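Local structure of aryl esterase (Mycobacterium smegmatis, 2Q0Q) at residues Trp14-Val17 / Gly22-Thr25; Ile186-Asp189 / His195-Glu198. The protein hydrolyses aryl esters and transfers acyl groups to alcohols even in water, as an oligomeric member of the SGNH hydrolase family. All blocks are in the same frame, centred on the assembly; numbering follows the deposited sequence.

Contact 1: residues Trp14-Val17 / Gly22-Thr25; sequences WGWV and GAPT
Thr25 meets Trp16 and Val17 with a different branch for each, and the two contacts join the ends of a short loop that follows the opening helix of this SGNH hydrolase. The polar branch is the hydroxyl: OG1 donates to the carbonyl O of Val17 over 2.6 Å. It arrives in the carbonyl plane, on a lone pair, at a C=O...donor angle of 133°. With OG1 anti to the backbone N (chi1 -161°), the methyl is left between the backbone N and the carbonyl carbon, and this division of the side chain lets both branches work at once.

That methyl makes a CH-pi contact with the indole of Trp16. Thr25 CG2 sits over one face, 3.4 Å from the centroid of the five-membered ring and 14° off its normal. The benzo edge is packed more loosely, with Trp16 CZ2 4.1 Å from Ala23 CB.

A water completes the polar side, accepting from Trp16 NE1 at 3.0 Å and lying 2.8 Å from Gly22 O, so that it bridges the two. Both the water and Gly22 O lie at the indole edge, in its plane, so the ring is bordered by polar atoms there while one face is in apolar contact. The cis peptide before Pro24 turns the chain between Ala23 and Thr25.

Trp16 also stacks on the ring of His195, and a second subunit packs Val125 against it. The contact lies wholly in the loop between helix 11-14 and helix 34-42, with Gly15, at positive phi, ending the first helix.

Contact 2: residues Ile186-Asp189 / His195-Glu198; sequences ISTD and HFTE. With SO4 (sulfate ion), chain U.
Asn200 OD1 is gripped by two backbone N-H groups, one from each segment, accepting from Asp189 N and Thr197 N and so tying the segments together. His195 NE2 donates to O4 of a sulfate ion at 2.8 Å, with an N-H...O angle of 147° and the oxygen in the plane of the imidazole. His195, Asp192 and Ser11 are consistent with the Ser-His-Asp triad of an SGNH hydrolase: ND1 bonds Asp192, and the sulfate, probably from the crystallisation liquor, is also bonded by Ser11, Ala55, Asn94 and Lys97.

The phenyl of Phe196 takes Ile186 CD1 over one face, offset toward the rim, 3.9 Å from the centroid. CG1 of Ile186 lies between its backbone N and carbonyl carbon (chi1 61°), while the extended chi2 carries CD1 out to the ring. Thr188 turns its methyl to His195 O, CG2 to O 3.6 Å, and its hydroxyl bonds Pro141 O.

Thr197 is the N-cap of helix 198-215, and its CG2 lies against Asp189 O and CB. A water joins their polar ends, 2.8 Å from Thr197 OG1 and donating to Asp189 OD2, while Ser187 OG donates to Asp189 OD1 on the syn side, 27° out of the carboxylate plane.

From the N terminus, the chain leaves strand 3-9, passes helix 11-14 and enters contact 1, which closes the loop 14-25 before helix 34-42. The three remaining strands of the parallel sheet beyond 46-52 follow, and only after edge strand 179-181 does contact 2 close the loop 186-198 leading into the last helix. The two loops are in series, neither nested nor crossed, yet the centres of the two contacts lie about 13 Å apart and they touch where Trp16 CD1 comes within 3.2 Å of His195 ND1. Together they bring the loop after the first strand against the loop after the last, so that probable catalytic His195, within contact 2, lies close to Ser11 and Trp16.

Contact 1: residues Trp14-Val17 / Gly22-Thr25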
# COMPACT_ATOMS: atom_id res chain seq x y z
N TRP G 14 -19.22 -13.72 22.68
CA TRP G 14 -20.07 -14.55 21.80
C TRP G 14 -20.73 -15.70 22.53
O TRP G 14 -21.91 -15.98 22.34
CB TRP G 14 -19.26 -15.10 20.62
CG TRP G 14 -20.09 -15.82 19.58
CD1 TRP G 14 -20.98 -15.26 18.72
CD2 TRP G 14 -20.08 -17.22 19.31
NE1 TRP G 14 -21.54 -16.23 17.92
CE2 TRP G 14 -20.99 -17.44 18.25
CE3 TRP G 14 -19.39 -18.31 19.84
CZ2 TRP G 14 -21.24 -18.72 17.73
CZ3 TRP G 14 -19.63 -19.58 19.31
CH2 TRP G 14 -20.54 -19.77 18.26
N GLY G 15 -19.93 -16.40 23.33
CA GLY G 15 -20.43 -17.52 24.12
C GLY G 15 -19.94 -18.84 23.60
O GLY G 15 -20.73 -19.75 23.41
N TRP G 16 -18.63 -18.97 23.39
CA TRP G 16 -18.03 -20.20 22.87
C TRP G 16 -18.11 -21.29 23.93
O TRP G 16 -17.58 -21.12 25.04
CB TRP G 16 -16.57 -19.92 22.49
CG TRP G 16 -15.74 -21.08 22.07
CD1 TRP G 16 -15.32 -22.15 22.85
CD2 TRP G 16 -15.15 -21.27 20.79
NE1 TRP G 16 -14.53 -22.99 22.11
CE2 TRP G 16 -14.40 -22.48 20.85
CE3 TRP G 16 -15.19 -20.55 19.59
CZ2 TRP G 16 -13.69 -22.96 19.76
CZ3 TRP G 16 -14.50 -21.04 18.51
CH2 TRP G 16 -13.76 -22.24 18.60
N VAL G 17 -18.74 -22.41 23.59
CA VAL G 17 -18.76 -23.56 24.51
C VAL G 17 -17.45 -24.33 24.47
O VAL G 17 -17.10 -24.91 23.45
CB VAL G 17 -19.92 -24.50 24.20
CG1 VAL G 17 -19.90 -25.72 25.10
CG2 VAL G 17 -21.23 -23.74 24.37
N GLY G 22 -11.06 -29.08 21.27
CA GLY G 22 -10.60 -27.78 20.80
C GLY G 22 -11.68 -27.06 20.03
O GLY G 22 -12.23 -26.07 20.50
N ALA G 23 -11.99 -27.60 18.86
CA ALA G 23 -12.98 -27.02 17.94
C ALA G 23 -13.42 -28.16 17.01
O ALA G 23 -12.69 -29.16 16.90
CB ALA G 23 -12.36 -25.88 17.13
N PRO G 24 -14.59 -28.03 16.36
CA PRO G 24 -15.55 -26.91 16.41
C PRO G 24 -16.55 -27.00 17.57
O PRO G 24 -16.62 -28.01 18.30
CB PRO G 24 -16.30 -27.08 15.09
CG PRO G 24 -16.35 -28.55 14.91
CD PRO G 24 -15.04 -29.09 15.44
N THR G 25 -17.32 -25.93 17.74
CA THR G 25 -18.26 -25.85 18.83
C THR G 25 -19.50 -25.05 18.47
O THR G 25 -19.75 -24.74 17.29
CB THR G 25 -17.59 -25.26 20.11
OG1 THR G 25 -18.37 -25.59 21.26
CG2 THR G 25 -17.39 -23.72 20.01
O HOH W 1 -13.17 -25.47 23.07

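Contact 2: residues Ile186-Asp189 / His195-Glu198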
# COMPACT_ATOMS: atom_id res chain seq x y z
N ILE G 186 -14.42 -14.16 38.53
CA ILE G 186 -14.33 -15.51 37.97
C ILE G 186 -12.91 -15.89 37.60
O ILE G 186 -12.08 -15.01 37.37
CB ILE G 186 -15.19 -15.65 36.68
CG1 ILE G 186 -14.72 -14.69 35.58
CG2 ILE G 186 -16.66 -15.44 37.00
CD1 ILE G 186 -15.28 -14.99 34.18
N SER G 187 -12.66 -17.19 37.51
CA SER G 187 -11.46 -17.69 36.86
C SER G 187 -11.89 -18.40 35.61
O SER G 187 -13.05 -18.75 35.47
CB SER G 187 -10.67 -18.64 37.77
OG SER G 187 -11.52 -19.51 38.48
N THR G 188 -10.95 -18.58 34.69
CA THR G 188 -11.25 -19.26 33.42
C THR G 188 -11.34 -20.77 33.69
O THR G 188 -10.32 -21.45 33.87
CB THR G 188 -10.18 -18.95 32.37
OG1 THR G 188 -10.21 -17.54 32.08
CG2 THR G 188 -10.43 -19.75 31.08
N ASP G 189 -12.57 -21.29 33.74
CA ASP G 189 -12.80 -22.66 34.22
C ASP G 189 -13.20 -23.67 33.12
O ASP G 189 -13.40 -24.87 33.39
CB ASP G 189 -13.85 -22.62 35.35
CG ASP G 189 -13.31 -21.94 36.66
OD1 ASP G 189 -12.07 -21.73 36.79
OD2 ASP G 189 -14.14 -21.64 37.60
N HIS G 195 -12.04 -20.82 27.53
CA HIS G 195 -13.40 -20.33 27.52
C HIS G 195 -14.11 -20.59 28.84
O HIS G 195 -13.50 -21.15 29.78
CB HIS G 195 -14.14 -20.88 26.28
CG HIS G 195 -13.47 -20.51 24.99
ND1 HIS G 195 -12.61 -21.36 24.33
CD2 HIS G 195 -13.50 -19.36 24.27
CE1 HIS G 195 -12.15 -20.76 23.25
NE2 HIS G 195 -12.67 -19.54 23.18
N PHE G 196 -15.36 -20.13 28.92
CA PHE G 196 -16.10 -20.08 30.18
C PHE G 196 -17.01 -21.26 30.36
O PHE G 196 -17.62 -21.73 29.42
CB PHE G 196 -16.99 -18.85 30.31
CG PHE G 196 -16.27 -17.52 30.42
CD1 PHE G 196 -16.98 -16.33 30.24
CD2 PHE G 196 -14.90 -17.44 30.72
CE1 PHE G 196 -16.35 -15.08 30.36
CE2 PHE G 196 -14.27 -16.20 30.82
CZ PHE G 196 -14.99 -15.01 30.62
N THR G 197 -17.14 -21.69 31.60
CA THR G 197 -18.20 -22.60 32.01
C THR G 197 -19.52 -21.85 32.09
O THR G 197 -19.56 -20.61 31.96
CB THR G 197 -17.94 -23.20 33.38
OG1 THR G 197 -17.76 -22.15 34.33
CG2 THR G 197 -16.71 -24.10 33.33
N GLU G 198 -20.60 -22.59 32.27
CA GLU G 198 -21.91 -21.97 32.50
C GLU G 198 -21.91 -21.09 33.76
O GLU G 198 -22.51 -20.00 33.73
CB GLU G 198 -22.99 -23.03 32.67
CG GLU G 198 -23.26 -23.82 31.41
CD GLU G 198 -24.30 -24.92 31.63
OE1 GLU G 198 -24.12 -25.76 32.57
OE2 GLU G 198 -25.27 -24.92 30.84
S SO4 U . -10.72 -17.39 20.69
O1 SO4 U . -9.71 -17.52 21.80
O2 SO4 U . -11.50 -16.14 20.88
O3 SO4 U . -9.98 -17.56 19.43
O4 SO4 U . -11.68 -18.49 20.82
O HOH W 2 -16.71 -22.80 36.80